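Local structure of GH3 beta-N-acetylglucosaminidase (Paenibacillaceae, 6K5J) at residues K182-H187 with D225-A230; E124-G129 with A175-T180. The protein probably hydrolyses terminal N-acetylglucosamine residues from chitin-derived oligosaccharides or related glycans, as a beta-N-acetylglucosaminidase of glycoside hydrolase family 3. One frame throughout, in Å; residues are numbered along the deposited sequence.

Contact 1. Residues K182-H187 with D225-A230; sequences KHFPGH and DAVMTA. With NAG (2-acetamido-2-deoxy-beta-D-glucopyranose), chain B.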
loop_
_atom_site.group_PDB
_atom_site.type_symbol
_atom_site.label_atom_id
_atom_site.label_comp_id
_atom_site.label_asym_id
_atom_site.label_seq_id
_atom_site.Cartn_x
_atom_site.Cartn_y
_atom_site.Cartn_z
ATOM N N LYS A 182 -5.547 -3.367 -7.170
ATOM C CA LYS A 182 -6.567 -3.097 -6.162
ATOM C C LYS A 182 -6.877 -1.601 -6.181
ATOM O O LYS A 182 -6.073 -0.803 -6.664
ATOM C CB LYS A 182 -6.090 -3.584 -4.776
ATOM C CG LYS A 182 -4.880 -2.811 -4.189
ATOM C CD LYS A 182 -4.385 -3.485 -2.884
ATOM C CE LYS A 182 -3.346 -2.618 -2.139
ATOM N NZ LYS A 182 -2.787 -3.359 -0.941
ATOM N N HIS A 183 -8.056 -1.202 -5.691
ATOM C CA HIS A 183 -9.135 -2.015 -5.144
ATOM C C HIS A 183 -10.339 -1.892 -6.089
ATOM O O HIS A 183 -10.998 -0.844 -6.129
ATOM C CB HIS A 183 -9.531 -1.531 -3.738
ATOM C CG HIS A 183 -8.392 -1.461 -2.757
ATOM N ND1 HIS A 183 -7.485 -0.421 -2.733
ATOM C CD2 HIS A 183 -8.030 -2.298 -1.753
ATOM C CE1 HIS A 183 -6.616 -0.617 -1.756
ATOM N NE2 HIS A 183 -6.922 -1.751 -1.147
ATOM N N PHE A 184 -10.626 -2.960 -6.827
ATOM C CA PHE A 184 -11.573 -2.884 -7.936
ATOM C C PHE A 184 -13.003 -2.685 -7.424
ATOM O O PHE A 184 -13.415 -3.345 -6.467
ATOM C CB PHE A 184 -11.483 -4.167 -8.775
ATOM C CG PHE A 184 -12.404 -4.185 -9.967
ATOM C CD1 PHE A 184 -13.693 -4.689 -9.858
ATOM C CD2 PHE A 184 -11.976 -3.711 -11.197
ATOM C CE1 PHE A 184 -14.553 -4.702 -10.955
ATOM C CE2 PHE A 184 -12.819 -3.727 -12.310
ATOM C CZ PHE A 184 -14.113 -4.218 -12.187
ATOM N N PRO A 185 -13.814 -1.833 -8.087
ATOM C CA PRO A 185 -13.509 -1.100 -9.324
ATOM C C PRO A 185 -12.891 0.288 -9.131
ATOM O O PRO A 185 -12.883 1.067 -10.079
ATOM C CB PRO A 185 -14.887 -0.972 -9.996
ATOM C CG PRO A 185 -15.842 -0.883 -8.840
ATOM C CD PRO A 185 -15.252 -1.788 -7.763
ATOM N N GLY A 186 -12.383 0.603 -7.940
ATOM C CA GLY A 186 -11.693 1.869 -7.777
ATOM C C GLY A 186 -12.096 2.605 -6.516
ATOM O O GLY A 186 -13.233 3.061 -6.399
ATOM N N HIS A 187 -11.156 2.743 -5.585
ATOM C CA HIS A 187 -11.371 3.314 -4.261
ATOM C C HIS A 187 -10.925 4.772 -4.166
ATOM O O HIS A 187 -11.007 5.357 -3.084
ATOM C CB HIS A 187 -10.613 2.459 -3.221
ATOM C CG HIS A 187 -11.239 2.412 -1.855
ATOM N ND1 HIS A 187 -11.625 3.543 -1.159
ATOM C CD2 HIS A 187 -11.482 1.362 -1.026
ATOM C CE1 HIS A 187 -12.109 3.190 0.020
ATOM N NE2 HIS A 187 -12.038 1.874 0.126
ATOM N N ASP A 225 -2.148 -11.138 -12.675
ATOM C CA ASP A 225 -2.393 -12.412 -12.006
ATOM C C ASP A 225 -3.623 -12.373 -11.112
ATOM O O ASP A 225 -4.305 -13.392 -10.970
ATOM C CB ASP A 225 -1.177 -12.820 -11.173
ATOM C CG ASP A 225 -0.054 -13.391 -12.019
ATOM O OD1 ASP A 225 -0.276 -13.660 -13.223
ATOM O OD2 ASP A 225 1.049 -13.563 -11.477
ATOM N N ALA A 226 -3.916 -11.230 -10.491
ATOM C CA ALA A 226 -5.017 -11.172 -9.540
ATOM C C ALA A 226 -5.562 -9.754 -9.474
ATOM O O ALA A 226 -4.883 -8.786 -9.824
ATOM C CB ALA A 226 -4.581 -11.669 -8.147
ATOM N N VAL A 227 -6.833 -9.661 -9.069
ATOM C CA VAL A 227 -7.543 -8.409 -8.828
ATOM C C VAL A 227 -8.175 -8.507 -7.438
ATOM O O VAL A 227 -8.841 -9.503 -7.128
ATOM C CB VAL A 227 -8.619 -8.155 -9.909
ATOM C CG1 VAL A 227 -9.454 -6.898 -9.604
ATOM C CG2 VAL A 227 -7.984 -8.050 -11.307
ATOM N N MET A 228 -7.956 -7.491 -6.598
ATOM C CA MET A 228 -8.602 -7.409 -5.290
ATOM C C MET A 228 -9.752 -6.409 -5.335
ATOM O O MET A 228 -9.630 -5.331 -5.925
ATOM C CB MET A 228 -7.602 -7.001 -4.197
ATOM C CG MET A 228 -8.251 -6.691 -2.835
ATOM S SD MET A 228 -7.044 -6.172 -1.581
ATOM C CE MET A 228 -6.230 -7.725 -1.216
ATOM N N THR A 229 -10.864 -6.758 -4.689
ATOM C CA THR A 229 -12.053 -5.918 -4.721
ATOM C C THR A 229 -11.984 -4.818 -3.661
ATOM O O THR A 229 -11.133 -4.833 -2.764
ATOM C CB THR A 229 -13.317 -6.767 -4.508
ATOM O OG1 THR A 229 -13.304 -7.305 -3.183
ATOM C CG2 THR A 229 -13.373 -7.904 -5.498
ATOM N N ALA A 230 -12.911 -3.859 -3.770
ATOM C CA ALA A 230 -13.118 -2.805 -2.782
ATOM C C ALA A 230 -14.427 -3.024 -2.029
ATOM O O ALA A 230 -15.452 -3.355 -2.637
ATOM C CB ALA A 230 -13.161 -1.432 -3.456
HETATM C C1 NAG B . -7.111 -3.947 3.668
HETATM C C2 NAG B . -6.543 -2.963 2.614
HETATM C C3 NAG B . -5.840 -3.714 1.469
HETATM C C4 NAG B . -4.875 -4.765 2.001
HETATM C C5 NAG B . -5.619 -5.687 2.953
HETATM C C6 NAG B . -4.757 -6.777 3.549
HETATM C C7 NAG B . -7.554 -0.803 1.973
HETATM C C8 NAG B . -8.765 -0.137 1.377
HETATM N N2 NAG B . -7.618 -2.134 2.085
HETATM O O1 NAG B . -7.460 -3.215 4.795
HETATM O O3 NAG B . -5.131 -2.792 0.646
HETATM O O4 NAG B . -4.330 -5.522 0.928
HETATM O O5 NAG B . -6.109 -4.900 4.043
HETATM O O6 NAG B . -3.816 -6.247 4.475
HETATM O O7 NAG B . -6.559 -0.166 2.313
#

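Contact 2. Residues E124-G129 with A175-T180; sequences ELRALG and AGVAAT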
loop_
_atom_site.group_PDB
_atom_site.type_symbol
_atom_site.label_atom_id
_atom_site.label_comp_id
_atom_site.label_asym_id
_atom_site.label_seq_id
_atom_site.Cartn_x
_atom_site.Cartn_y
_atom_site.Cartn_z
ATOM N N GLU A 124 13.167 -8.926 -4.387
ATOM C CA GLU A 124 13.483 -9.156 -2.989
ATOM C C GLU A 124 12.413 -10.017 -2.320
ATOM O O GLU A 124 12.739 -10.912 -1.532
ATOM C CB GLU A 124 13.681 -7.807 -2.295
ATOM C CG GLU A 124 14.823 -7.004 -2.969
ATOM C CD GLU A 124 15.207 -5.717 -2.245
ATOM O OE1 GLU A 124 14.423 -5.249 -1.404
ATOM O OE2 GLU A 124 16.293 -5.159 -2.544
ATOM N N LEU A 125 11.137 -9.794 -2.643
ATOM C CA LEU A 125 10.094 -10.641 -2.068
ATOM C C LEU A 125 10.298 -12.096 -2.467
ATOM O O LEU A 125 10.217 -13.002 -1.628
ATOM C CB LEU A 125 8.706 -10.167 -2.500
ATOM C CG LEU A 125 8.169 -8.845 -1.938
ATOM C CD1 LEU A 125 6.765 -8.560 -2.487
ATOM C CD2 LEU A 125 8.171 -8.834 -0.412
ATOM N N ARG A 126 10.556 -12.341 -3.755
ATOM C CA ARG A 126 10.701 -13.716 -4.227
ATOM C C ARG A 126 11.887 -14.404 -3.561
ATOM O O ARG A 126 11.822 -15.597 -3.230
ATOM C CB ARG A 126 10.844 -13.739 -5.749
ATOM C CG ARG A 126 10.653 -15.120 -6.389
ATOM C CD ARG A 126 9.273 -15.703 -6.075
ATOM N NE ARG A 126 9.279 -17.167 -6.112
ATOM C CZ ARG A 126 8.543 -17.913 -6.937
ATOM N NH1 ARG A 126 7.711 -17.349 -7.800
ATOM N NH2 ARG A 126 8.640 -19.238 -6.894
ATOM N N ALA A 127 12.969 -13.657 -3.326
ATOM C CA ALA A 127 14.108 -14.198 -2.589
ATOM C C ALA A 127 13.732 -14.603 -1.173
ATOM O O ALA A 127 14.415 -15.444 -0.577
ATOM C CB ALA A 127 15.244 -13.174 -2.560
ATOM N N LEU A 128 12.650 -14.042 -0.622
ATOM C CA LEU A 128 12.187 -14.405 0.706
ATOM C C LEU A 128 11.102 -15.477 0.681
ATOM O O LEU A 128 10.504 -15.758 1.724
ATOM C CB LEU A 128 11.672 -13.163 1.440
ATOM C CG LEU A 128 12.640 -11.983 1.530
ATOM C CD1 LEU A 128 12.039 -10.878 2.396
ATOM C CD2 LEU A 128 13.988 -12.406 2.084
ATOM N N GLY A 129 10.827 -16.078 -0.478
ATOM C CA GLY A 129 9.778 -17.073 -0.570
ATOM C C GLY A 129 8.382 -16.505 -0.689
ATOM O O GLY A 129 7.404 -17.264 -0.619
ATOM N N ALA A 175 9.537 -10.612 -11.906
ATOM C CA ALA A 175 10.347 -11.113 -10.806
ATOM C C ALA A 175 9.766 -12.368 -10.167
ATOM O O ALA A 175 10.320 -12.857 -9.177
ATOM C CB ALA A 175 10.521 -10.029 -9.738
ATOM N N GLY A 176 8.677 -12.906 -10.709
ATOM C CA GLY A 176 8.088 -14.107 -10.164
ATOM C C GLY A 176 7.113 -13.885 -9.025
ATOM O O GLY A 176 6.852 -14.817 -8.263
ATOM N N VAL A 177 6.561 -12.683 -8.884
ATOM C CA VAL A 177 5.591 -12.386 -7.831
ATOM C C VAL A 177 4.269 -12.028 -8.497
ATOM O O VAL A 177 4.214 -11.113 -9.329
ATOM C CB VAL A 177 6.074 -11.247 -6.918
ATOM C CG1 VAL A 177 4.977 -10.847 -5.934
ATOM C CG2 VAL A 177 7.342 -11.663 -6.184
ATOM N N ALA A 178 3.209 -12.757 -8.147
ATOM C CA ALA A 178 1.887 -12.438 -8.667
ATOM C C ALA A 178 1.468 -11.045 -8.219
ATOM O O ALA A 178 1.483 -10.740 -7.026
ATOM C CB ALA A 178 0.869 -13.471 -8.183
ATOM N N ALA A 179 1.109 -10.197 -9.175
ATOM C CA ALA A 179 0.583 -8.878 -8.855
ATOM C C ALA A 179 -0.917 -8.953 -8.612
ATOM O O ALA A 179 -1.630 -9.749 -9.231
ATOM C CB ALA A 179 0.871 -7.886 -9.985
ATOM N N THR A 180 -1.398 -8.094 -7.712
ATOM C CA THR A 180 -2.816 -8.013 -7.362
ATOM C C THR A 180 -3.224 -6.549 -7.460
ATOM O O THR A 180 -3.006 -5.782 -6.515
ATOM C CB THR A 180 -3.096 -8.547 -5.954
ATOM O OG1 THR A 180 -2.499 -9.830 -5.781
ATOM C CG2 THR A 180 -4.626 -8.662 -5.707
#

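Contact 1. Residues K182-H187 with D225-A230
The imidazole of H183, which M228 SD approaches obliquely at 4.9 Å from its centroid, is held between two groups: the acetyl methyl C8 of NAG lies 3.5 Å above one face, offset toward the rim, and K182 CG sits over the centre of the other. T229 O stands at the ring edge, buried and with no hydrogen-bonding partner. The site illustrates a general feature of the TIM barrel, here in the KHFPGH sequence of the family: neighbouring parallel strands, 178-184 and 226-229, carry ligand-binding groups at their C-terminal ends. F184 N bonds to M228 O (2.7 Å, 167°), and A230 N to F184 O, tilted from the carbonyl plane. F184 CB meets V227 CG1 at 3.5 Å, while P185 CB covers a face of the F184 ring. With CG set between the backbone N and the carbonyl carbon (chi1 67°) and the chain extended beyond it, K182 runs beside M228 and brings NZ to 2.9 Å from NAG O3; F134 O and E85 also hold this ammonium. A cis peptide precedes H183, whose ND1 is bonded to D139, a second-shell carboxylate that would help fix the ring's rotation. H183 NE2 and NAG O3 share a hydrogen bond of 2.7 Å, and M228 CE comes to 3.6 Å from NAG O4.

Contact 2. Residues E124-G129 with A175-T180
R126 sets CG opposite its backbone N (chi1 -165°) and then bends at chi2 (59°), which lays CB and CG along A175 O, each 3.6 Å from it, and swings the guanidinium to G176 O, where NH1 ends 2.7 Å from that oxygen. The bond is fairly straight (155° at the hydrogen): NH1 lies in the carbonyl plane on a lone pair of the oxygen, which in turn lies almost in the guanidinium plane. V177 CG2 touches R126 CB at 4.1 Å and L125 CB at 4.2 Å, a small apolar contact beside the base of the arginine. In the barrel the contact joins the C-terminal end of helix 111-127 to the turn between helix 158-174 and strand 178-184. Both helices end in Schellman motifs, with G129 and G176 as the residues of positive phi. The same guanidinium also reaches the chain just after helix 323-339: NH1 bonds R340 O as well, and NH2 bonds A341 O. An alanine in place of R126 would remove the arm, which would probably leave G176 O, R340 O and A341 O without this donor and the turn held to the helix mainly by the packing of V177 CG2 on L125 CB.

Followed from the N terminus, the chain leaves helix 111-127, forms strand 132-133 and helix 158-174, and returns at residues 175-180, where contact 2 closes a loop of 45 intervening residues. Strand 178-184 then runs along the barrel wall to residues 182-187; after helices 205-210 and 213-222 the chain comes back as strand 226-229, and contact 1 closes a second loop, of 37 residues. The two loops follow in series, neither nested nor crossed, with strand 178-184 common to both. Contact 2 ties the turn leading into that strand to the end of helix 111-127; contact 1 joins its other end to the next strand at the sugar site. Their centres are 19 Å apart, yet M228 N packs against T180 CG2 at 3.6 Å.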